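Local coordinates for protein Epf (PDB 4ES8) that acts as a cell-surface adhesin of Streptococcus pyogenes, binding to cells through an N-terminal domain that contains a carbohydrate-binding module followed by a fibronectin-like domain, at residues D50-H55 and F145-E150; I116-G121 and G172-S177; V214-Q219 and S300-K305; V224-N229 and I313-E318; N254-L259 and S284-E289. All coordinates share one frame; numbering follows the deposited sequence.

Interaction 1: residues D50-H55 and F145-E150; sequences DSYVFH and FKISDE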
# COMPACT_ATOMS: atom_id res chain seq x y z
N ASP A 50 -19.78 2.02 13.69
CA ASP A 50 -18.37 2.12 13.32
C ASP A 50 -17.63 0.79 13.59
O ASP A 50 -16.58 0.56 13.00
CB ASP A 50 -17.75 3.25 14.18
CG ASP A 50 -16.30 3.58 13.91
OD1 ASP A 50 -15.92 3.66 12.73
OD2 ASP A 50 -15.56 3.80 14.89
N SER A 51 -18.18 -0.07 14.49
CA SER A 51 -17.51 -1.27 14.97
C SER A 51 -17.97 -2.55 14.30
O SER A 51 -19.17 -2.81 14.17
CB SER A 51 -17.71 -1.40 16.47
OG SER A 51 -17.16 -0.26 17.11
N TYR A 52 -16.98 -3.38 13.93
CA TYR A 52 -17.21 -4.65 13.24
C TYR A 52 -16.56 -5.80 13.97
O TYR A 52 -15.44 -5.67 14.47
CB TYR A 52 -16.59 -4.58 11.82
CG TYR A 52 -17.39 -3.74 10.85
CD1 TYR A 52 -17.36 -2.35 10.92
CD2 TYR A 52 -18.19 -4.34 9.89
CE1 TYR A 52 -18.11 -1.57 10.04
CE2 TYR A 52 -18.94 -3.57 9.00
CZ TYR A 52 -18.92 -2.18 9.10
OH TYR A 52 -19.66 -1.41 8.22
N VAL A 53 -17.23 -6.95 13.95
CA VAL A 53 -16.71 -8.18 14.51
C VAL A 53 -16.71 -9.28 13.44
O VAL A 53 -17.32 -9.11 12.39
CB VAL A 53 -17.48 -8.65 15.76
CG1 VAL A 53 -17.48 -7.57 16.85
CG2 VAL A 53 -18.91 -9.07 15.39
N PHE A 54 -16.03 -10.38 13.72
CA PHE A 54 -15.83 -11.44 12.74
C PHE A 54 -17.13 -12.15 12.39
O PHE A 54 -17.94 -12.45 13.28
CB PHE A 54 -14.75 -12.41 13.25
CG PHE A 54 -14.27 -13.39 12.20
CD1 PHE A 54 -13.33 -13.01 11.26
CD2 PHE A 54 -14.72 -14.71 12.20
CE1 PHE A 54 -12.86 -13.93 10.31
CE2 PHE A 54 -14.23 -15.64 11.27
CZ PHE A 54 -13.30 -15.24 10.33
N HIS A 55 -17.35 -12.41 11.08
CA HIS A 55 -18.55 -13.01 10.53
C HIS A 55 -18.36 -14.52 10.43
O HIS A 55 -17.87 -15.05 9.42
CB HIS A 55 -18.82 -12.39 9.14
CG HIS A 55 -20.03 -12.86 8.39
ND1 HIS A 55 -20.14 -14.17 7.90
CD2 HIS A 55 -21.11 -12.15 7.97
CE1 HIS A 55 -21.30 -14.20 7.23
NE2 HIS A 55 -21.91 -13.02 7.24
N PHE A 145 -12.51 -4.65 13.97
CA PHE A 145 -11.99 -3.37 13.54
C PHE A 145 -13.07 -2.31 13.61
O PHE A 145 -14.26 -2.65 13.72
CB PHE A 145 -11.42 -3.40 12.09
CG PHE A 145 -12.44 -3.40 10.97
CD1 PHE A 145 -13.01 -4.60 10.52
CD2 PHE A 145 -12.80 -2.22 10.33
CE1 PHE A 145 -13.96 -4.59 9.50
CE2 PHE A 145 -13.76 -2.21 9.30
CZ PHE A 145 -14.33 -3.41 8.89
N LYS A 146 -12.62 -1.05 13.53
CA LYS A 146 -13.49 0.13 13.48
C LYS A 146 -13.19 0.87 12.20
O LYS A 146 -12.02 1.00 11.85
CB LYS A 146 -13.29 1.06 14.68
CG LYS A 146 -13.77 0.51 16.03
CD LYS A 146 -14.12 1.66 16.99
CE LYS A 146 -12.92 2.40 17.55
NZ LYS A 146 -13.29 3.75 18.03
N ILE A 147 -14.22 1.36 11.49
CA ILE A 147 -13.95 2.09 10.24
C ILE A 147 -12.99 3.26 10.55
O ILE A 147 -12.04 3.50 9.79
CB ILE A 147 -15.26 2.61 9.63
CG1 ILE A 147 -16.17 1.45 9.22
CG2 ILE A 147 -14.98 3.55 8.44
CD1 ILE A 147 -17.58 1.92 8.71
N SER A 148 -13.27 3.95 11.66
CA SER A 148 -12.52 5.14 12.09
C SER A 148 -11.04 4.84 12.43
O SER A 148 -10.28 5.79 12.62
CB SER A 148 -13.22 5.79 13.28
OG SER A 148 -13.21 4.92 14.40
N ASP A 149 -10.61 3.55 12.46
CA ASP A 149 -9.19 3.21 12.69
C ASP A 149 -8.34 3.52 11.42
O ASP A 149 -7.12 3.42 11.48
CB ASP A 149 -8.99 1.72 13.05
CG ASP A 149 -9.60 1.21 14.35
OD1 ASP A 149 -9.77 2.03 15.29
OD2 ASP A 149 -9.85 -0.03 14.45
N GLU A 150 -8.98 3.82 10.27
CA GLU A 150 -8.25 4.06 9.02
C GLU A 150 -7.09 5.03 9.20
O GLU A 150 -6.01 4.79 8.66
CB GLU A 150 -9.21 4.61 7.97
CG GLU A 150 -8.57 4.88 6.61
CD GLU A 150 -9.59 5.34 5.59
OE1 GLU A 150 -10.28 6.36 5.86
OE2 GLU A 150 -9.70 4.68 4.52
O HOH W 1 -16.29 4.97 17.15

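Interaction 2: residues I116-G121 and G172-S177; sequences ITFEQG and GDKTIS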
# COMPACT_ATOMS: atom_id res chain seq x y z
N ILE A 116 -4.25 1.09 -5.33
CA ILE A 116 -5.11 -0.08 -5.36
C ILE A 116 -6.06 0.08 -6.53
O ILE A 116 -6.62 1.18 -6.74
CB ILE A 116 -5.91 -0.21 -4.04
CG1 ILE A 116 -5.04 -0.56 -2.85
CG2 ILE A 116 -7.10 -1.18 -4.18
CD1 ILE A 116 -5.80 -0.45 -1.49
N THR A 117 -6.29 -1.01 -7.28
CA THR A 117 -7.28 -1.01 -8.36
C THR A 117 -8.12 -2.25 -8.20
O THR A 117 -7.64 -3.28 -7.74
CB THR A 117 -6.62 -0.95 -9.74
OG1 THR A 117 -5.69 -2.02 -9.90
CG2 THR A 117 -5.91 0.39 -9.99
N PHE A 118 -9.41 -2.15 -8.55
CA PHE A 118 -10.30 -3.31 -8.53
C PHE A 118 -11.51 -2.98 -9.33
O PHE A 118 -11.67 -1.84 -9.75
CB PHE A 118 -10.69 -3.73 -7.09
CG PHE A 118 -11.40 -2.67 -6.28
CD1 PHE A 118 -10.68 -1.67 -5.64
CD2 PHE A 118 -12.79 -2.66 -6.17
CE1 PHE A 118 -11.35 -0.68 -4.89
CE2 PHE A 118 -13.45 -1.66 -5.45
CZ PHE A 118 -12.73 -0.68 -4.80
N GLU A 119 -12.38 -3.98 -9.53
CA GLU A 119 -13.63 -3.73 -10.22
C GLU A 119 -14.76 -3.79 -9.22
O GLU A 119 -14.88 -4.77 -8.48
CB GLU A 119 -13.87 -4.78 -11.32
CG GLU A 119 -12.82 -4.77 -12.41
CD GLU A 119 -13.12 -5.75 -13.51
OE1 GLU A 119 -14.19 -5.63 -14.15
OE2 GLU A 119 -12.26 -6.62 -13.77
N GLN A 120 -15.59 -2.76 -9.20
CA GLN A 120 -16.83 -2.79 -8.45
C GLN A 120 -17.81 -3.52 -9.34
O GLN A 120 -18.17 -3.01 -10.42
CB GLN A 120 -17.32 -1.38 -8.10
CG GLN A 120 -18.72 -1.34 -7.51
CD GLN A 120 -18.71 -2.08 -6.19
OE1 GLN A 120 -18.03 -1.67 -5.25
NE2 GLN A 120 -19.37 -3.24 -6.15
N GLY A 121 -18.17 -4.74 -8.95
CA GLY A 121 -19.16 -5.54 -9.66
C GLY A 121 -20.57 -5.11 -9.26
O GLY A 121 -20.78 -3.99 -8.74
N GLY A 172 -17.87 -0.55 -12.09
CA GLY A 172 -16.74 -0.41 -12.99
C GLY A 172 -15.43 -0.34 -12.25
O GLY A 172 -15.35 -0.66 -11.06
N ASP A 173 -14.38 0.04 -12.97
CA ASP A 173 -13.04 0.10 -12.42
C ASP A 173 -12.92 1.20 -11.37
O ASP A 173 -13.36 2.34 -11.60
CB ASP A 173 -12.02 0.35 -13.53
CG ASP A 173 -11.87 -0.77 -14.55
OD1 ASP A 173 -12.47 -1.86 -14.34
OD2 ASP A 173 -11.14 -0.56 -15.56
N LYS A 174 -12.26 0.87 -10.26
CA LYS A 174 -11.99 1.82 -9.19
C LYS A 174 -10.49 1.95 -8.96
O LYS A 174 -9.74 0.98 -9.14
CB LYS A 174 -12.65 1.34 -7.89
CG LYS A 174 -14.17 1.16 -7.97
CD LYS A 174 -14.94 2.44 -8.37
CE LYS A 174 -16.40 2.11 -8.51
NZ LYS A 174 -17.15 3.26 -9.11
N THR A 175 -10.07 3.13 -8.51
CA THR A 175 -8.67 3.40 -8.16
C THR A 175 -8.65 4.10 -6.83
O THR A 175 -9.37 5.09 -6.65
CB THR A 175 -7.98 4.26 -9.24
OG1 THR A 175 -8.06 3.63 -10.52
CG2 THR A 175 -6.51 4.56 -8.88
N ILE A 176 -7.82 3.59 -5.89
CA ILE A 176 -7.67 4.19 -4.56
C ILE A 176 -6.20 4.36 -4.30
O ILE A 176 -5.45 3.39 -4.45
CB ILE A 176 -8.34 3.36 -3.45
CG1 ILE A 176 -9.85 3.16 -3.73
CG2 ILE A 176 -8.09 4.00 -2.05
CD1 ILE A 176 -10.58 2.20 -2.76
N SER A 177 -5.77 5.57 -3.92
CA SER A 177 -4.36 5.78 -3.61
C SER A 177 -4.25 6.20 -2.15
O SER A 177 -5.19 6.76 -1.60
CB SER A 177 -3.73 6.82 -4.54
OG SER A 177 -4.38 8.08 -4.47
O HOH W 2 -14.92 -3.02 -14.39

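Interaction 3: residues V214-Q219 and S300-K305; sequences VTNPSQ and SKKTSK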
# COMPACT_ATOMS: atom_id res chain seq x y z
N VAL A 214 3.64 3.05 -5.80
CA VAL A 214 3.78 4.14 -6.79
C VAL A 214 4.61 5.29 -6.21
O VAL A 214 4.53 6.43 -6.68
CB VAL A 214 2.40 4.64 -7.28
CG1 VAL A 214 1.71 3.58 -8.12
CG2 VAL A 214 1.52 5.09 -6.11
N THR A 215 5.45 4.98 -5.21
CA THR A 215 6.29 5.98 -4.57
C THR A 215 7.24 6.66 -5.57
O THR A 215 7.94 5.99 -6.31
CB THR A 215 7.12 5.29 -3.49
OG1 THR A 215 6.23 4.61 -2.59
CG2 THR A 215 7.98 6.25 -2.72
N ASN A 216 7.31 7.99 -5.51
CA ASN A 216 8.29 8.72 -6.31
C ASN A 216 9.65 8.62 -5.66
O ASN A 216 9.76 8.74 -4.44
CB ASN A 216 7.89 10.19 -6.46
CG ASN A 216 6.66 10.36 -7.29
OD1 ASN A 216 6.53 9.78 -8.37
ND2 ASN A 216 5.73 11.16 -6.78
N PRO A 217 10.71 8.45 -6.46
CA PRO A 217 12.05 8.44 -5.87
C PRO A 217 12.37 9.79 -5.25
O PRO A 217 11.84 10.82 -5.70
CB PRO A 217 12.98 8.15 -7.05
CG PRO A 217 12.21 8.59 -8.26
CD PRO A 217 10.76 8.33 -7.93
N SER A 218 13.23 9.78 -4.23
CA SER A 218 13.71 11.01 -3.61
C SER A 218 14.55 11.80 -4.65
O SER A 218 14.85 11.31 -5.76
CB SER A 218 14.56 10.66 -2.39
OG SER A 218 15.68 9.88 -2.78
N GLN A 219 14.95 13.00 -4.25
CA GLN A 219 15.75 13.89 -5.09
C GLN A 219 17.02 14.27 -4.38
O GLN A 219 17.05 14.26 -3.15
CB GLN A 219 14.97 15.17 -5.47
CG GLN A 219 13.72 14.93 -6.30
CD GLN A 219 12.48 14.84 -5.45
OE1 GLN A 219 12.27 15.63 -4.53
NE2 GLN A 219 11.61 13.89 -5.76
N SER A 300 8.65 0.90 -6.68
CA SER A 300 7.72 1.43 -7.68
C SER A 300 8.31 1.37 -9.10
O SER A 300 7.57 1.51 -10.08
CB SER A 300 7.38 2.87 -7.35
OG SER A 300 8.52 3.68 -7.59
N LYS A 301 9.65 1.24 -9.19
CA LYS A 301 10.45 1.19 -10.42
C LYS A 301 10.57 2.56 -11.09
O LYS A 301 11.08 2.65 -12.21
CB LYS A 301 9.93 0.15 -11.44
CG LYS A 301 9.71 -1.25 -10.87
CD LYS A 301 11.01 -1.83 -10.33
CE LYS A 301 10.87 -3.20 -9.73
NZ LYS A 301 12.16 -3.58 -9.09
N LYS A 302 10.11 3.63 -10.41
CA LYS A 302 10.22 4.99 -10.94
C LYS A 302 11.64 5.52 -10.76
O LYS A 302 12.22 5.35 -9.70
CB LYS A 302 9.20 5.91 -10.24
CG LYS A 302 7.76 5.56 -10.58
CD LYS A 302 6.83 6.44 -9.75
CE LYS A 302 5.39 6.24 -10.11
NZ LYS A 302 4.54 7.24 -9.43
N THR A 303 12.18 6.17 -11.83
CA THR A 303 13.53 6.74 -11.81
C THR A 303 13.45 8.26 -11.83
O THR A 303 12.61 8.83 -12.54
CB THR A 303 14.36 6.18 -12.97
OG1 THR A 303 14.34 4.75 -12.90
CG2 THR A 303 15.82 6.68 -12.97
N SER A 304 14.31 8.90 -11.04
CA SER A 304 14.41 10.35 -10.93
C SER A 304 15.04 10.94 -12.17
O SER A 304 15.60 10.22 -13.02
CB SER A 304 15.35 10.69 -9.76
OG SER A 304 16.70 10.38 -10.09
N LYS A 305 15.02 12.28 -12.23
CA LYS A 305 15.78 13.02 -13.24
C LYS A 305 17.25 12.84 -12.88
O LYS A 305 17.54 12.44 -11.74
CB LYS A 305 15.40 14.52 -13.19
CG LYS A 305 14.01 14.87 -13.71
CD LYS A 305 13.77 16.37 -13.57
CE LYS A 305 12.47 16.81 -14.20
NZ LYS A 305 12.31 18.29 -14.12
O HOH W 3 5.00 9.58 -10.80

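Interaction 4: residues V224-N229 and I313-E318; sequences VAYVGN and IDPKVE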
# COMPACT_ATOMS: atom_id res chain seq x y z
N VAL A 224 28.16 16.34 -1.41
CA VAL A 224 29.46 16.83 -0.93
C VAL A 224 30.51 15.78 -1.27
O VAL A 224 30.42 14.63 -0.83
CB VAL A 224 29.43 17.16 0.59
CG1 VAL A 224 30.84 17.45 1.13
CG2 VAL A 224 28.50 18.34 0.87
N ALA A 225 31.49 16.18 -2.09
CA ALA A 225 32.60 15.35 -2.50
C ALA A 225 33.84 16.21 -2.61
O ALA A 225 33.76 17.32 -3.14
CB ALA A 225 32.31 14.68 -3.85
N TYR A 226 34.96 15.70 -2.10
CA TYR A 226 36.23 16.42 -2.17
C TYR A 226 37.27 15.54 -2.84
O TYR A 226 37.29 14.32 -2.64
CB TYR A 226 36.71 16.84 -0.75
CG TYR A 226 35.69 17.62 0.05
CD1 TYR A 226 35.14 18.80 -0.44
CD2 TYR A 226 35.33 17.23 1.34
CE1 TYR A 226 34.22 19.54 0.30
CE2 TYR A 226 34.43 17.97 2.10
CZ TYR A 226 33.88 19.13 1.58
OH TYR A 226 32.98 19.85 2.33
N VAL A 227 38.16 16.16 -3.65
CA VAL A 227 39.25 15.44 -4.34
C VAL A 227 40.08 14.61 -3.32
O VAL A 227 40.35 15.09 -2.22
CB VAL A 227 40.16 16.43 -5.13
CG1 VAL A 227 39.48 16.88 -6.41
CG2 VAL A 227 40.56 17.64 -4.28
N GLY A 228 40.40 13.37 -3.68
CA GLY A 228 41.18 12.46 -2.83
C GLY A 228 40.49 11.91 -1.59
O GLY A 228 41.12 11.18 -0.82
N ASN A 229 39.19 12.24 -1.40
CA ASN A 229 38.40 11.81 -0.24
C ASN A 229 37.40 10.72 -0.66
O ASN A 229 36.62 10.91 -1.59
CB ASN A 229 37.70 13.02 0.38
CG ASN A 229 37.13 12.77 1.77
OD1 ASN A 229 36.57 11.71 2.07
ND2 ASN A 229 37.24 13.77 2.64
N ILE A 313 36.96 21.59 -3.12
CA ILE A 313 38.17 21.57 -2.30
C ILE A 313 37.67 21.61 -0.86
O ILE A 313 36.85 22.46 -0.54
CB ILE A 313 39.13 22.76 -2.66
CG1 ILE A 313 39.58 22.75 -4.16
CG2 ILE A 313 40.33 22.86 -1.69
CD1 ILE A 313 40.41 21.48 -4.66
N ASP A 314 38.11 20.66 -0.02
CA ASP A 314 37.72 20.55 1.39
C ASP A 314 37.95 21.90 2.11
O ASP A 314 39.10 22.34 2.20
CB ASP A 314 38.49 19.41 2.08
CG ASP A 314 37.95 18.99 3.44
OD1 ASP A 314 37.35 19.84 4.14
OD2 ASP A 314 38.17 17.82 3.83
N PRO A 315 36.87 22.58 2.60
CA PRO A 315 37.06 23.89 3.24
C PRO A 315 37.72 23.83 4.63
O PRO A 315 37.80 24.87 5.29
CB PRO A 315 35.64 24.46 3.32
CG PRO A 315 34.77 23.27 3.38
CD PRO A 315 35.44 22.21 2.55
N LYS A 316 38.20 22.63 5.07
CA LYS A 316 38.90 22.43 6.35
C LYS A 316 40.08 23.42 6.46
O LYS A 316 40.64 23.83 5.44
CB LYS A 316 39.39 20.97 6.52
CG LYS A 316 40.43 20.51 5.50
CD LYS A 316 41.01 19.15 5.84
CE LYS A 316 42.06 18.75 4.83
NZ LYS A 316 43.06 17.83 5.41
N VAL A 317 40.42 23.83 7.70
CA VAL A 317 41.48 24.81 7.97
C VAL A 317 42.82 24.35 7.42
O VAL A 317 43.15 23.16 7.44
CB VAL A 317 41.62 25.23 9.46
CG1 VAL A 317 40.46 26.12 9.90
CG2 VAL A 317 41.79 24.02 10.39
N GLU A 318 43.59 25.32 6.91
CA GLU A 318 44.92 25.10 6.37
C GLU A 318 45.86 24.65 7.51
O GLU A 318 45.63 24.95 8.69
CB GLU A 318 45.43 26.39 5.69
CG GLU A 318 46.64 26.21 4.78
CD GLU A 318 47.37 27.47 4.36
OE1 GLU A 318 47.13 28.54 4.97
OE2 GLU A 318 48.20 27.39 3.43
O HOH W 4 39.21 15.98 2.32

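Interaction 5: residues N254-L259 and S284-E289; sequences NSRGEL and SLKNKE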
# COMPACT_ATOMS: atom_id res chain seq x y z
N ASN A 254 30.83 9.49 -12.35
CA ASN A 254 31.76 10.61 -12.56
C ASN A 254 31.32 11.41 -13.80
O ASN A 254 30.33 11.04 -14.45
CB ASN A 254 33.22 10.14 -12.65
CG ASN A 254 33.55 9.27 -13.85
OD1 ASN A 254 32.82 9.19 -14.83
ND2 ASN A 254 34.70 8.60 -13.79
N SER A 255 32.05 12.48 -14.15
CA SER A 255 31.64 13.33 -15.30
C SER A 255 31.73 12.62 -16.65
O SER A 255 31.11 13.08 -17.61
CB SER A 255 32.46 14.62 -15.33
OG SER A 255 33.84 14.32 -15.49
N ARG A 256 32.47 11.50 -16.72
CA ARG A 256 32.57 10.70 -17.96
C ARG A 256 31.40 9.69 -18.05
O ARG A 256 31.35 8.89 -19.00
CB ARG A 256 33.90 9.97 -18.01
CG ARG A 256 35.07 10.93 -18.18
CD ARG A 256 36.39 10.21 -18.15
NE ARG A 256 37.48 11.13 -18.49
CZ ARG A 256 38.75 10.76 -18.61
NH1 ARG A 256 39.10 9.49 -18.40
NH2 ARG A 256 39.67 11.64 -18.95
N GLY A 257 30.50 9.72 -17.07
CA GLY A 257 29.34 8.83 -17.05
C GLY A 257 29.64 7.43 -16.57
O GLY A 257 28.80 6.54 -16.71
N GLU A 258 30.81 7.23 -15.96
CA GLU A 258 31.23 5.94 -15.43
C GLU A 258 30.64 5.73 -14.05
O GLU A 258 30.73 6.61 -13.19
CB GLU A 258 32.76 5.85 -15.39
CG GLU A 258 33.36 5.96 -16.78
CD GLU A 258 34.86 6.14 -16.87
OE1 GLU A 258 35.47 6.71 -15.93
OE2 GLU A 258 35.43 5.78 -17.93
N LEU A 259 30.00 4.57 -13.83
CA LEU A 259 29.41 4.28 -12.53
C LEU A 259 30.50 4.10 -11.49
O LEU A 259 31.41 3.28 -11.68
CB LEU A 259 28.56 3.00 -12.62
CG LEU A 259 27.89 2.54 -11.33
CD1 LEU A 259 26.80 3.54 -10.86
CD2 LEU A 259 27.31 1.14 -11.51
N SER A 284 41.04 9.78 -8.32
CA SER A 284 40.70 10.17 -9.70
C SER A 284 39.74 11.37 -9.79
O SER A 284 39.63 11.95 -10.87
CB SER A 284 40.11 8.99 -10.46
OG SER A 284 41.06 7.95 -10.62
N LEU A 285 39.05 11.76 -8.69
CA LEU A 285 38.14 12.92 -8.73
C LEU A 285 38.90 14.19 -9.12
O LEU A 285 40.02 14.40 -8.65
CB LEU A 285 37.46 13.17 -7.38
CG LEU A 285 36.51 12.08 -6.86
CD1 LEU A 285 36.09 12.41 -5.44
CD2 LEU A 285 35.27 11.94 -7.77
N LYS A 286 38.29 15.00 -10.00
CA LYS A 286 38.91 16.24 -10.44
C LYS A 286 38.25 17.45 -9.78
O LYS A 286 37.06 17.42 -9.45
CB LYS A 286 38.85 16.37 -11.97
CG LYS A 286 39.83 15.42 -12.65
CD LYS A 286 39.56 15.26 -14.15
CE LYS A 286 38.27 14.53 -14.45
NZ LYS A 286 38.19 14.14 -15.88
N ASN A 287 39.03 18.52 -9.58
CA ASN A 287 38.49 19.74 -9.01
C ASN A 287 37.34 20.27 -9.88
O ASN A 287 37.43 20.25 -11.11
CB ASN A 287 39.58 20.81 -8.85
CG ASN A 287 39.11 22.09 -8.22
OD1 ASN A 287 38.27 22.11 -7.31
ND2 ASN A 287 39.62 23.21 -8.72
N LYS A 288 36.20 20.62 -9.24
CA LYS A 288 35.01 21.15 -9.92
C LYS A 288 34.32 20.11 -10.86
O LYS A 288 33.42 20.48 -11.60
CB LYS A 288 35.33 22.45 -10.70
CG LYS A 288 35.74 23.59 -9.76
CD LYS A 288 35.97 24.89 -10.51
CE LYS A 288 36.35 26.03 -9.59
NZ LYS A 288 35.24 26.42 -8.68
N GLU A 289 34.72 18.82 -10.78
CA GLU A 289 34.11 17.76 -11.60
C GLU A 289 32.62 17.64 -11.31
O GLU A 289 32.24 17.62 -10.14
CB GLU A 289 34.77 16.40 -11.35
CG GLU A 289 34.27 15.34 -12.30
CD GLU A 289 34.99 14.01 -12.30
OE1 GLU A 289 35.96 13.83 -11.52
OE2 GLU A 289 34.59 13.15 -13.11

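Interaction 1: residues D50-H55 and F145-E150
Tyr52 and Phe145 face each other as an antiparallel hydrogen-bonded pair, and their backbones are joined twice. Tyr52 N donates to Phe145 O at 2.8 Å, and Phe145 N returns a bond to Tyr52 O at 3.1 Å. One residue on, Ser51 and Lys146 form a non-hydrogen-bonded pair on the other face of the sheet. The pairing then gives way to the 3-10 turn 147-149, whose first amide, Ile147 N, still donates to Asp50 O.

A carboxylate supplies the side-chain polar contacts. Asp50 has CG anti to its own backbone N (chi1 -177°), which carries the group across to the turn. There both oxygens use their syn lone pairs on a single residue: OD1 takes Ser148 N at 2.9 Å and OD2 takes Ser148 OG at 2.6 Å. This two-pronged grip fixes the carboxylate's rotation. Lys146 NZ makes a long salt bridge, 3.9 Å from Asp50 OD2, with a water donating to the same oxygen and weakly accepting from Lys146 NZ.

The apolar contact lies on the face of Tyr52 and Phe145. Their rings are almost parallel, planes 8° apart, but slid so far that they barely overlap; Tyr52 CB instead sits over the Phe145 face, 3.5 Å from Phe145 CE1. Ile147 CG1 approaches Tyr52 CE1 obliquely at 3.7 Å. Tyr52 OH reaches past this cluster to Ser98 OG, and Phe43 meets the Phe145 ring edge-to-face. Strand 144-146 joins strand 51-54 in one sheet, with Tyr52 and Phe145 on the face packed against strands 97-105 and 186-194, consistent with the beta-sandwich of a carbohydrate-binding module.

Interaction 2: residues I116-G121 and G172-S177
Lys174 lays the start of its side chain over one face of the Phe118 ring, with CB 3.7 Å from CZ and 18° off the ring normal as seen from the centroid, a CH-pi contact. The ring is brought beneath its neighbour because Phe118 CG stands between the backbone N and carbonyl carbon (chi1 60°). Ile176 comes instead to the ring's edge, its CD1 lying in plane at 3.7 Å from CE1. Beyond CG the lysine bends at chi2, so that CE passes Gln120 CB at 3.6 Å and NZ leaves to form a salt bridge with Glu162.

These residues share the inner face of two neighbouring antiparallel strands in a seven-stranded sheet, consistent with the beta-sandwich of a carbohydrate-binding module; Tyr131 of strand 127-135 packs edge-to-face on Phe118. Six backbone bonds tie the strands, among them Ile116 N to Ile176 O at 2.7 Å.

On the reverse face Thr117 and Thr175 lie alongside one another, as do Glu119 and Asp173. The two carboxylates are turned 79° apart, with Glu119 OE1 4.1 Å from Asp173 OD1, and one water donates to both oxygens, which probably eases their repulsion. Glu119 OE2 is bound by Asn208 on strand 202-213.

Interaction 3: residues V214-Q219 and S300-K305
Ser300 opens the contact by donating its OG to Thr215 O, 2.7 Å away and in the carbonyl plane. Its OG lies between backbone N and carbonyl carbon (chi1 71°), a position from which it also accepts from Lys302 N at 3.2 Å; this ST turn bends the chain while the same hydroxyl holds the opposing loop. Lys302 then stretches its side chain, extended beyond CG, along 214-216. Its CD passes Thr215 O, and NZ ends on Val214 O at 2.9 Å, tilted from the carbonyl plane. Asn216 OD1 adds a weak bond to the ammonium group, and a water bridges the same two atoms more closely, 2.8 Å from Lys302 NZ. Asn216 ND2 turns to Asp240.

Nearer its root, Lys302 crosses the Pro217 ring at about a right angle, CB lying 3.7 Å from Pro217 CD. The proline ring also lies against the backbone at 303-304, its CG 3.5 Å from Ser304 N. Ser304 CB completes the apolar side, while its OG engages Lys305 O and Ile295 N.

Segment 214-219 leads from strand 202-213 to strand 219-224 and rests on the loop between strands 290-297 and 307-310, consistent with a junction between the carbohydrate-binding module and the fibronectin-like domain.

Interaction 4: residues V224-N229 and I313-E318
Tyr226 stacks its ring against the backbone and carboxylate of Asp314. At its root, CB is 4.1 Å from Asp314 N, and CG, set anti to the carbonyl carbon (chi1 -53°), directs the ring across the tail of the chain. CD1 comes closer to the same amide, 3.5 Å from Asp314 N, whereas CD2 on the other side of the ring meets Asp314 CG at 3.8 Å. Asp314 CA rides over the ring centre, 3.7 Å from the centroid and 14° off the normal, in a CH-pi contact. The carboxylate is stacked nearly flat, its plane 15° from that of the ring.

Tyr226 opens a type II beta turn closed by Asn229 N to Tyr226 O, in the loop between strands 219-224 and 231-237 of what is probably the fibronectin-like domain; segment 313-318 is the C-terminal tail that follows strand 307-310. Asp314 shapes that tail with an Asx turn, in which OD1 accepts from Lys316 N.

Farther out, CE1 and CZ lie beside Pro315 CD; the Pro315 ring crosses the tyrosine side chain at about a right angle, its CD 3.4 Å from the tip, Tyr226 OH. Away from the ring, Val227 CG2 touches Ile313 CD1 at 3.9 Å. The polar link between the segments is a water that donates to Asp314 OD2 and accepts from Asn229 ND2, while Asn229 OD1 takes the amide of Asn231.

Interaction 5: residues N254-L259 and S284-E289
Glu289 puts one carboxylate oxygen into the first corner of the opposing turn, and this is the tight part of the contact. Its OE2 receives Ser255 N at 2.8 Å, an almost straight bond (166°) on the anti side, somewhat out of the carboxylate plane, and Ser255 OG, also at 2.8 Å. The two donors arrive from opposite faces of that plane, so one residue grips the oxygen from both sides. Asn254 CB closes in as well, 3.3 Å from Glu289 OE2. With CG anti to the backbone N (chi1 -173°) and the chain extended, the glutamate reaches across to the opposing turn, while its OE1 accepts from Lys286 N at 3.0 Å.

Both partners are beta turns: type I from Asn254 to Gly257, joining strands 248-253 and 259-264, and type II from Lys286 to Glu289, just before strand 290-297 of the same four-stranded sheet. Asn254 stiffens the first turn, as OD1 takes Glu258 N at 3.0 Å and ND2 donates to Glu258 OE1.

The outer side is loose and exposed. There Arg256 and Lys286 cross at about a right angle with like charges near each other, Arg256 NE lying 4.0 Å from Lys286 NZ.

In the fold
Interactions 1 to 3 are partly buried, whereas interactions 4 and 5 are surface contacts. Interactions 1 and 2 belong to the N-terminal beta-rich module; each pairs neighbouring strands, in one sheet for interaction 1 and another for interaction 2, and combines a backbone ladder with buried aromatic packing on one face and polar groups on the other. Interaction 3, its centre about 24 Å from that of interaction 2, replaces the ladder by side chains bonded to loop carbonyls. Interactions 4 and 5 join loops and turns and touch one another, Val227 CG1 lying 3.4 Å from Leu285 O, yet interaction 4 is a tyrosine ring lying on an aspartate, with a water bridge, and interaction 5 a carboxylate holding a turn.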